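Local coordinates for protein putative tetR family transcription regulator (Shewanella loihica, PDB 3PPB) that probably binds DNA through a helix-turn-helix motif and regulates transcription, as a dimeric member of the TetR family, at residues T165-D170 against A178-A183; Q138-A141 against A146-P149; D81-A86 against A183-F188; Q20-Q25 against Q55-L60. All blocks are in the same frame, centred on the assembly; numbering follows the deposited sequence.

Contact 1 of 4, residues T165-D170 against A178-A183; sequences TRYFVD and AHERSA
Phe-168 lays its ring edge against the backbone of Glu-180: CZ of Phe-168 lies 3.8 Å from the carbonyl O of Glu-180, nearly in the ring plane, while CE1 of Phe-168 reaches Glu-180 CB at 3.9 Å. One face of the same ring is taken by its neighbour in sequence, with Tyr-167 CD2 sitting over the ring centre. Tyr-167 carries the polar half of the contact. Its CG swings anti to the backbone N (chi1 -178°), which sends the phenol straight across the gap between helices. There OH of Tyr-167 donates to OE1 of Glu-180 at 2.5 Å, a short bond. The hydroxyl arrives on the syn side of the carboxylate, somewhat out of its plane, and ring and carboxylate are turned only 21° from each other. Glu-180 meets it by bending its chain at chi2, which folds the carboxylate over toward the phenol.

The two segments belong to helices 150-170 and 178-192, which run antiparallel here at 164° with axes 11.9 Å apart; a seven-residue non-helical connection turns the chain between them. This helical hairpin lies in the C-terminal part of the TetR-like fold, at the border with the second subunit, where Glu-180 packs on Pro-149 of that subunit. Arg-174, in the connection, also hydrogen-bonds Tyr-167 OH through NH1. A buried carboxylate facing a phenol that also bonds a guanidinium is a favourable arrangement: the arginine's positive charge would probably make the hydroxyl a stronger donor and ease the burial of the glutamate's negative charge.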
# COMPACT_ATOMS: atom_id res chain seq x y z
N THR A 165 -4.31 7.81 4.15
CA THR A 165 -4.74 7.25 5.43
C THR A 165 -3.54 6.80 6.27
O THR A 165 -3.62 6.89 7.48
CB THR A 165 -5.78 6.17 5.25
OG1 THR A 165 -5.27 5.11 4.44
CG2 THR A 165 -7.08 6.72 4.67
N ARG A 166 -2.42 6.39 5.64
CA ARG A 166 -1.17 6.09 6.33
C ARG A 166 -0.69 7.39 6.99
O ARG A 166 -0.40 7.41 8.18
CB ARG A 166 -0.10 5.58 5.31
CG ARG A 166 1.37 5.53 5.81
CD ARG A 166 1.65 4.29 6.65
NE ARG A 166 1.09 4.42 7.99
CZ ARG A 166 0.23 3.57 8.55
NH1 ARG A 166 -0.14 2.48 7.89
NH2 ARG A 166 -0.24 3.79 9.76
N TYR A 167 -0.67 8.48 6.20
CA TYR A 167 -0.26 9.82 6.62
C TYR A 167 -1.09 10.31 7.81
O TYR A 167 -0.52 10.77 8.80
CB TYR A 167 -0.38 10.79 5.43
CG TYR A 167 0.06 12.21 5.70
CD1 TYR A 167 1.42 12.54 5.76
CD2 TYR A 167 -0.86 13.22 5.93
CE1 TYR A 167 1.84 13.84 6.03
CE2 TYR A 167 -0.46 14.52 6.21
CZ TYR A 167 0.89 14.84 6.21
OH TYR A 167 1.32 16.13 6.43
N PHE A 168 -2.43 10.25 7.71
CA PHE A 168 -3.27 10.77 8.76
C PHE A 168 -3.29 9.89 10.00
O PHE A 168 -3.49 10.43 11.08
CB PHE A 168 -4.68 11.08 8.26
CG PHE A 168 -4.71 12.29 7.32
CD1 PHE A 168 -4.32 13.55 7.78
CD2 PHE A 168 -5.17 12.17 6.01
CE1 PHE A 168 -4.36 14.66 6.93
CE2 PHE A 168 -5.19 13.29 5.15
CZ PHE A 168 -4.79 14.53 5.62
N VAL A 169 -3.03 8.58 9.87
CA VAL A 169 -2.96 7.71 11.05
C VAL A 169 -1.61 7.99 11.75
O VAL A 169 -1.56 8.01 12.98
CB VAL A 169 -3.16 6.22 10.69
CG1 VAL A 169 -2.76 5.29 11.86
CG2 VAL A 169 -4.61 5.96 10.24
N ASP A 170 -0.54 8.24 10.97
CA ASP A 170 0.79 8.56 11.52
C ASP A 170 0.81 9.95 12.17
O ASP A 170 1.57 10.17 13.11
CB ASP A 170 1.87 8.54 10.42
CG ASP A 170 2.26 7.18 9.86
OD1 ASP A 170 1.80 6.15 10.41
OD2 ASP A 170 3.02 7.15 8.85
N ALA A 178 -7.54 21.65 8.13
CA ALA A 178 -8.20 21.79 6.83
C ALA A 178 -7.17 21.92 5.68
O ALA A 178 -7.44 21.40 4.62
CB ALA A 178 -9.11 23.00 6.86
N HIS A 179 -6.00 22.61 5.88
CA HIS A 179 -5.00 22.77 4.82
C HIS A 179 -4.44 21.38 4.43
O HIS A 179 -4.25 21.11 3.25
CB HIS A 179 -3.90 23.81 5.19
CG HIS A 179 -2.76 23.33 6.05
ND1 HIS A 179 -2.86 23.28 7.43
CD2 HIS A 179 -1.50 22.97 5.68
CE1 HIS A 179 -1.68 22.83 7.86
NE2 HIS A 179 -0.84 22.62 6.84
N GLU A 180 -4.23 20.49 5.43
CA GLU A 180 -3.72 19.13 5.20
C GLU A 180 -4.77 18.32 4.47
O GLU A 180 -4.44 17.64 3.51
CB GLU A 180 -3.35 18.44 6.52
CG GLU A 180 -2.24 19.14 7.30
CD GLU A 180 -0.82 18.77 6.92
OE1 GLU A 180 -0.61 17.73 6.26
OE2 GLU A 180 0.11 19.53 7.30
N ARG A 181 -6.04 18.40 4.89
CA ARG A 181 -7.15 17.68 4.25
C ARG A 181 -7.33 18.14 2.80
O ARG A 181 -7.43 17.29 1.91
CB ARG A 181 -8.45 17.89 5.04
CG ARG A 181 -8.38 17.29 6.44
CD ARG A 181 -9.76 16.99 7.01
NE ARG A 181 -10.62 18.16 7.04
CZ ARG A 181 -10.66 19.05 8.02
NH1 ARG A 181 -9.89 18.90 9.09
NH2 ARG A 181 -11.47 20.09 7.95
N SER A 182 -7.34 19.46 2.56
CA SER A 182 -7.48 20.01 1.22
C SER A 182 -6.35 19.55 0.32
O SER A 182 -6.62 19.19 -0.82
CB SER A 182 -7.54 21.53 1.26
OG SER A 182 -8.75 21.90 1.88
N ALA A 183 -5.10 19.53 0.84
CA ALA A 183 -3.93 19.09 0.07
C ALA A 183 -4.09 17.64 -0.34
O ALA A 183 -3.79 17.30 -1.48
CB ALA A 183 -2.66 19.30 0.87

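Contact 2 of 4, residues Q138-A141 against A146-P149; sequences QGQA and AEYP
Gln-140 reaches from the last turn of helix 130-141 to the chain that follows it. Its CB leaves the helix in the direction of residues 146-149, and CG, placed anti to the carbonyl carbon (chi1 -74°), already lies 3.4 Å from the backbone O of Ala-146. From there the chain runs on extended. The amide carbon CD stays close to that oxygen, at 3.6 Å from Ala-146 O, and NE2 closes the contact with a hydrogen bond to Ala-146 O of 2.9 Å. The bond is fairly straight, 158° at the hydrogen. It uses a lone pair of the carbonyl in the carbonyl plane, and the oxygen lies close to the plane of the glutamine amide. NE2 also brushes CA of Glu-147, 3.5 Å away.

Here a side chain in the last turn of one helix bonds a main-chain carbonyl in the irregular link to helix 150-170, whose N-cap is Pro-149. The backbone adds a second tie, Gly-139 with Leu-145, and Ala-146 is paired through its own backbone with Met-192 near the chain's end. Beyond the carbonyl, the methyl of Ala-146 rests over one face of the Tyr-148 ring, offset toward its rim and 3.2 Å above the plane. Gln-140 and Tyr-148 both touch Met-153 of helix 150-170, while Tyr-148 also packs on Asn-190 of the second subunit.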
# COMPACT_ATOMS: atom_id res chain seq x y z
N GLN A 138 -17.64 8.58 -16.20
CA GLN A 138 -18.46 9.80 -16.30
C GLN A 138 -17.59 11.06 -16.37
O GLN A 138 -17.86 11.94 -17.18
CB GLN A 138 -19.43 9.89 -15.14
CG GLN A 138 -20.63 8.95 -15.27
CD GLN A 138 -21.51 8.98 -14.05
OE1 GLN A 138 -21.71 10.02 -13.42
NE2 GLN A 138 -22.08 7.84 -13.71
N GLY A 139 -16.52 11.10 -15.59
CA GLY A 139 -15.58 12.22 -15.60
C GLY A 139 -14.79 12.33 -16.88
O GLY A 139 -14.41 13.43 -17.28
N GLN A 140 -14.52 11.18 -17.53
CA GLN A 140 -13.80 11.16 -18.79
C GLN A 140 -14.71 11.67 -19.91
O GLN A 140 -14.26 12.45 -20.74
CB GLN A 140 -13.28 9.74 -19.10
CG GLN A 140 -12.09 9.35 -18.23
CD GLN A 140 -11.62 7.91 -18.43
OE1 GLN A 140 -12.39 7.02 -18.81
NE2 GLN A 140 -10.34 7.65 -18.15
N ALA A 141 -16.00 11.25 -19.89
CA ALA A 141 -17.02 11.64 -20.87
C ALA A 141 -17.33 13.14 -20.78
O ALA A 141 -17.61 13.73 -21.81
CB ALA A 141 -18.29 10.83 -20.65
N ALA A 146 -8.68 12.73 -17.23
CA ALA A 146 -7.77 12.23 -18.26
C ALA A 146 -8.16 10.81 -18.68
O ALA A 146 -8.78 10.05 -17.91
CB ALA A 146 -6.34 12.25 -17.74
N GLU A 147 -7.78 10.46 -19.91
CA GLU A 147 -8.12 9.16 -20.46
C GLU A 147 -6.96 8.19 -20.35
O GLU A 147 -6.29 7.90 -21.35
CB GLU A 147 -8.58 9.29 -21.92
CG GLU A 147 -9.83 10.12 -22.03
CD GLU A 147 -10.17 10.50 -23.43
OE1 GLU A 147 -9.73 11.59 -23.86
OE2 GLU A 147 -10.88 9.72 -24.10
N TYR A 148 -6.74 7.67 -19.14
CA TYR A 148 -5.71 6.64 -18.93
C TYR A 148 -6.43 5.30 -18.80
O TYR A 148 -7.65 5.35 -18.61
CB TYR A 148 -4.88 6.95 -17.66
CG TYR A 148 -4.37 8.37 -17.55
CD1 TYR A 148 -3.66 8.97 -18.59
CD2 TYR A 148 -4.53 9.10 -16.38
CE1 TYR A 148 -3.18 10.28 -18.49
CE2 TYR A 148 -4.02 10.39 -16.24
CZ TYR A 148 -3.36 10.98 -17.31
OH TYR A 148 -2.89 12.27 -17.20
N PRO A 149 -5.78 4.10 -18.90
CA PRO A 149 -6.53 2.84 -18.70
C PRO A 149 -7.27 2.89 -17.37
O PRO A 149 -6.68 3.29 -16.36
CB PRO A 149 -5.43 1.79 -18.75
CG PRO A 149 -4.38 2.40 -19.64
CD PRO A 149 -4.35 3.81 -19.14

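Contact 3 of 4, residues D81-A86 against A183-F188; sequences DLKQDA and ASFALF
The ring of Phe-185 meets residues 83-86 at an oblique angle, and its outer end does the touching. CE1 of Phe-185 comes within 3.7 Å of the carbonyl carbon of Ala-86, and CZ of Phe-185 lies 3.8 Å from the backbone O of Lys-83. A second ring adjoins it: CE1 of Phe-185 sits at the edge of Phe-188, in that ring's plane. Beyond the two segments, Trp-90 stacks on Phe-188 and also meets Phe-185, the Trp-90 and Phe-185 planes about 55° apart.

With CG anti to the backbone N (chi1 -179°), Phe-185 projects away from its own helix and onto the first turns of helix 82-99. The methyl of Ala-86 adds a looser apolar touch, its CB 4.3 Å from Phe-185 CE1. The stretched side chain of Lys-83 runs past the ring, its CE 4.2 Å from Phe-185 CE2. No hydrogen bond joins the segments.

Phe-185 thus packs helix 178-192 onto the backbone of the first turns of helix 82-99, within the all-helical C-terminal part of the TetR-like fold. An alanine at Phe-185 is likely to open a gap beside the backbone of Lys-83 and Ala-86 and leave Phe-188 and Trp-90 without one of their aromatic neighbours. The start of helix 82-99 is fixed separately: Asp-81 is its N-cap, and OD2 of Asp-81 accepts from the backbone N of Gln-84 at 2.8 Å. Elsewhere on helix 178-192, Ala-186 and Leu-187 pack on Tyr-148 of the second subunit.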
# COMPACT_ATOMS: atom_id res chain seq x y z
N ASP A 81 -22.52 17.48 -9.68
CA ASP A 81 -21.15 17.91 -9.95
C ASP A 81 -20.20 16.78 -9.54
O ASP A 81 -20.12 16.40 -8.36
CB ASP A 81 -20.81 19.23 -9.24
CG ASP A 81 -19.43 19.75 -9.60
OD1 ASP A 81 -19.31 20.45 -10.62
OD2 ASP A 81 -18.46 19.37 -8.93
N LEU A 82 -19.47 16.26 -10.53
CA LEU A 82 -18.56 15.15 -10.31
C LEU A 82 -17.43 15.49 -9.33
O LEU A 82 -17.14 14.66 -8.46
CB LEU A 82 -17.97 14.63 -11.63
CG LEU A 82 -16.94 13.49 -11.44
CD1 LEU A 82 -17.61 12.14 -11.13
CD2 LEU A 82 -15.91 13.47 -12.54
N LYS A 83 -16.76 16.64 -9.48
CA LYS A 83 -15.66 17.01 -8.60
C LYS A 83 -16.15 17.13 -7.15
O LYS A 83 -15.47 16.66 -6.23
CB LYS A 83 -15.00 18.31 -9.07
CG LYS A 83 -13.71 18.63 -8.31
CD LYS A 83 -13.17 19.97 -8.72
CE LYS A 83 -11.82 20.19 -8.09
NZ LYS A 83 -11.10 21.30 -8.77
N GLN A 84 -17.35 17.69 -6.96
CA GLN A 84 -17.95 17.83 -5.63
C GLN A 84 -18.23 16.47 -5.03
O GLN A 84 -17.95 16.27 -3.85
CB GLN A 84 -19.24 18.66 -5.71
CG GLN A 84 -19.86 18.98 -4.35
CD GLN A 84 -21.24 19.58 -4.47
OE1 GLN A 84 -22.09 19.16 -5.28
NE2 GLN A 84 -21.51 20.57 -3.64
N ASP A 85 -18.78 15.53 -5.83
CA ASP A 85 -19.09 14.17 -5.37
C ASP A 85 -17.80 13.43 -5.04
O ASP A 85 -17.75 12.75 -4.00
CB ASP A 85 -19.89 13.37 -6.42
CG ASP A 85 -21.27 13.91 -6.78
OD1 ASP A 85 -21.81 14.73 -6.01
OD2 ASP A 85 -21.80 13.53 -7.84
N ALA A 86 -16.77 13.57 -5.92
CA ALA A 86 -15.45 12.95 -5.72
C ALA A 86 -14.84 13.46 -4.41
O ALA A 86 -14.30 12.67 -3.66
CB ALA A 86 -14.52 13.27 -6.89
N ALA A 183 -5.10 19.53 0.84
CA ALA A 183 -3.93 19.09 0.07
C ALA A 183 -4.09 17.64 -0.34
O ALA A 183 -3.79 17.30 -1.48
CB ALA A 183 -2.66 19.30 0.87
N SER A 184 -4.64 16.79 0.55
CA SER A 184 -4.84 15.36 0.24
C SER A 184 -5.82 15.19 -0.90
O SER A 184 -5.54 14.39 -1.78
CB SER A 184 -5.26 14.55 1.48
OG SER A 184 -6.63 14.71 1.79
N PHE A 185 -6.94 15.92 -0.91
CA PHE A 185 -7.88 15.83 -2.06
C PHE A 185 -7.23 16.37 -3.37
O PHE A 185 -7.45 15.80 -4.45
CB PHE A 185 -9.20 16.59 -1.81
CG PHE A 185 -10.16 16.47 -2.99
CD1 PHE A 185 -10.71 15.24 -3.34
CD2 PHE A 185 -10.48 17.57 -3.78
CE1 PHE A 185 -11.55 15.11 -4.46
CE2 PHE A 185 -11.33 17.45 -4.88
CZ PHE A 185 -11.88 16.22 -5.20
N ALA A 186 -6.44 17.45 -3.27
CA ALA A 186 -5.76 18.05 -4.43
C ALA A 186 -4.85 17.02 -5.10
O ALA A 186 -4.91 16.87 -6.33
CB ALA A 186 -4.98 19.29 -4.01
N LEU A 187 -4.07 16.24 -4.31
CA LEU A 187 -3.18 15.20 -4.85
C LEU A 187 -4.01 14.14 -5.54
O LEU A 187 -3.66 13.71 -6.62
CB LEU A 187 -2.28 14.57 -3.77
CG LEU A 187 -1.11 15.45 -3.27
CD1 LEU A 187 -0.75 15.09 -1.86
CD2 LEU A 187 0.12 15.38 -4.18
N PHE A 188 -5.15 13.76 -4.93
CA PHE A 188 -6.06 12.74 -5.47
C PHE A 188 -6.69 13.19 -6.81
O PHE A 188 -6.60 12.47 -7.81
CB PHE A 188 -7.14 12.42 -4.43
CG PHE A 188 -8.21 11.47 -4.91
CD1 PHE A 188 -7.94 10.12 -5.06
CD2 PHE A 188 -9.50 11.92 -5.16
CE1 PHE A 188 -8.95 9.23 -5.47
CE2 PHE A 188 -10.50 11.05 -5.59
CZ PHE A 188 -10.22 9.71 -5.75

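Contact 4 of 4, residues Q20-Q25 against Q55-L60; sequences QLFVSQ and QLLEQL. With EDO (1,2-ethanediol), chain I.
The hydrophobic core of the predicted DNA-binding domain is where this contact lies, with Phe-22 of helix 10-24 wedged against three leucines near the start of helix 53-74. One side of the ring does the work, through CD2 and CE2. CD2 of Phe-22 is 3.8 Å from Leu-60 CD2 and 3.9 Å from Leu-57 CD1; CE2 of Phe-22 lies 3.9 Å from Leu-57 CA. Leu-56 adds a longer touch, its CG 4.4 Å from Phe-22 CE2. All three leucines meet the ring obliquely. Phe-22 gets there with CG anti to its carbonyl carbon (chi1 -70°), while Leu-57 and Leu-60, with CG anti to the backbone N, extend their methyls to CD2 of the ring. The side chains of Phe-22 and Leu-60 point opposite ways and pass alongside one another.

Around this cluster, Ile-35 of helix 32-39 touches both Phe-22 and Leu-56, and the ring of Phe-27 meets that of Phe-22. Next to Leu-57 in the chain, Glu-58 OE2 accepts a hydrogen bond of 2.7 Å from O1 of a 1,2-ethanediol, probably brought in with the crystallisation liquor. Leu-57 CD2 touches the diol carbon C1, and the backbone N of Glu-117 also bonds the molecule. With an alanine in place of Glu-58, O1 of the diol would probably lose this acceptor and be held less firmly.

Helix segments 20-24 and 55-60 cross at -99°, close to perpendicular, with the predicted helix-turn-helix between them in sequence, as in the three-helical DNA-binding bundle and following long helix of TetR-family regulators.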
# COMPACT_ATOMS: atom_id res chain seq x y z
N GLN A 20 -9.31 -8.89 14.50
CA GLN A 20 -8.36 -8.47 15.52
C GLN A 20 -7.01 -9.19 15.37
O GLN A 20 -5.96 -8.54 15.35
CB GLN A 20 -8.93 -8.71 16.93
CG GLN A 20 -10.10 -7.81 17.31
N LEU A 21 -7.04 -10.52 15.25
CA LEU A 21 -5.81 -11.32 15.20
C LEU A 21 -5.04 -11.18 13.90
O LEU A 21 -3.82 -11.11 13.95
CB LEU A 21 -6.10 -12.80 15.49
CG LEU A 21 -6.56 -13.12 16.91
CD1 LEU A 21 -7.15 -14.50 16.99
CD2 LEU A 21 -5.40 -13.00 17.92
N PHE A 22 -5.74 -11.12 12.74
CA PHE A 22 -5.07 -10.95 11.44
C PHE A 22 -4.35 -9.59 11.38
O PHE A 22 -3.38 -9.45 10.65
CB PHE A 22 -6.05 -11.09 10.26
CG PHE A 22 -6.59 -12.47 9.99
CD1 PHE A 22 -5.96 -13.60 10.52
CD2 PHE A 22 -7.71 -12.66 9.19
CE1 PHE A 22 -6.45 -14.88 10.26
CE2 PHE A 22 -8.20 -13.93 8.92
CZ PHE A 22 -7.58 -15.04 9.47
N VAL A 23 -4.80 -8.62 12.17
CA VAL A 23 -4.15 -7.31 12.20
C VAL A 23 -2.96 -7.33 13.19
O VAL A 23 -1.88 -6.89 12.84
CB VAL A 23 -5.16 -6.19 12.53
CG1 VAL A 23 -4.47 -4.93 13.06
CG2 VAL A 23 -6.03 -5.88 11.33
N SER A 24 -3.17 -7.83 14.43
CA SER A 24 -2.11 -7.80 15.45
C SER A 24 -1.04 -8.87 15.26
O SER A 24 0.10 -8.64 15.65
CB SER A 24 -2.70 -7.90 16.85
OG SER A 24 -3.59 -9.00 16.95
N GLN A 25 -1.39 -10.03 14.66
CA GLN A 25 -0.44 -11.15 14.51
C GLN A 25 -0.22 -11.62 13.06
O GLN A 25 0.57 -12.54 12.85
CB GLN A 25 -0.94 -12.36 15.30
CG GLN A 25 -0.92 -12.17 16.81
CD GLN A 25 -1.53 -13.32 17.55
OE1 GLN A 25 -1.87 -13.20 18.73
NE2 GLN A 25 -1.68 -14.48 16.90
N GLN A 55 -10.39 -19.02 3.36
CA GLN A 55 -11.79 -18.65 3.13
C GLN A 55 -12.28 -17.65 4.18
O GLN A 55 -13.01 -16.72 3.83
CB GLN A 55 -12.69 -19.90 3.12
CG GLN A 55 -12.82 -20.44 1.70
CD GLN A 55 -13.43 -21.81 1.65
OE1 GLN A 55 -12.73 -22.83 1.63
NE2 GLN A 55 -14.76 -21.86 1.58
N LEU A 56 -11.85 -17.81 5.46
CA LEU A 56 -12.19 -16.88 6.53
C LEU A 56 -11.61 -15.49 6.20
O LEU A 56 -12.33 -14.50 6.32
CB LEU A 56 -11.68 -17.40 7.89
CG LEU A 56 -11.80 -16.51 9.14
CD1 LEU A 56 -13.22 -15.91 9.32
CD2 LEU A 56 -11.39 -17.30 10.40
N LEU A 57 -10.33 -15.42 5.76
CA LEU A 57 -9.72 -14.15 5.38
C LEU A 57 -10.47 -13.51 4.19
O LEU A 57 -10.69 -12.30 4.20
CB LEU A 57 -8.22 -14.31 5.02
CG LEU A 57 -7.53 -13.06 4.41
CD1 LEU A 57 -7.53 -11.91 5.40
CD2 LEU A 57 -6.12 -13.37 3.91
N GLU A 58 -10.85 -14.32 3.19
CA GLU A 58 -11.55 -13.83 1.99
C GLU A 58 -12.94 -13.27 2.33
O GLU A 58 -13.30 -12.20 1.83
CB GLU A 58 -11.65 -14.95 0.96
CG GLU A 58 -10.31 -15.29 0.34
CD GLU A 58 -10.28 -16.51 -0.57
OE1 GLU A 58 -11.32 -17.18 -0.74
OE2 GLU A 58 -9.19 -16.78 -1.13
N GLN A 59 -13.68 -13.97 3.22
CA GLN A 59 -15.01 -13.54 3.64
C GLN A 59 -14.92 -12.27 4.47
O GLN A 59 -15.74 -11.37 4.31
CB GLN A 59 -15.77 -14.66 4.41
CG GLN A 59 -16.18 -15.87 3.53
CD GLN A 59 -16.96 -15.48 2.29
OE1 GLN A 59 -18.05 -14.91 2.37
NE2 GLN A 59 -16.39 -15.75 1.12
N LEU A 60 -13.90 -12.20 5.35
CA LEU A 60 -13.66 -11.01 6.16
C LEU A 60 -13.34 -9.82 5.25
O LEU A 60 -13.93 -8.74 5.39
CB LEU A 60 -12.50 -11.28 7.14
CG LEU A 60 -12.08 -10.13 8.04
CD1 LEU A 60 -13.24 -9.67 8.95
CD2 LEU A 60 -10.86 -10.51 8.86
C1 EDO I . -6.26 -15.32 0.67
O1 EDO I . -7.05 -15.27 -0.52
C2 EDO I . -5.54 -16.65 0.83
O2 EDO I . -5.20 -17.29 -0.41

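In the fold
From the N terminus, contact 4 closes first, folding helix 10-24 onto helix 53-74 around the predicted helix-turn-helix. Helix 82-99 then opens contact 3, whose loop spans 96 residues before helix 178-192 returns to it. Contacts 2 and 1 are nested inside that loop, one after the other: contact 2 ties the end of helix 130-141 to the link before helix 150-170, and contact 1 joins helix 150-170 to helix 178-192. Contacts 1 and 3 share Ala-183 and touch through Phe-168 and Ser-184; contacts 2 and 3 touch through Gly-139 and Leu-82. Contact 4 stands apart, its centre about 32 Å from that of contact 3.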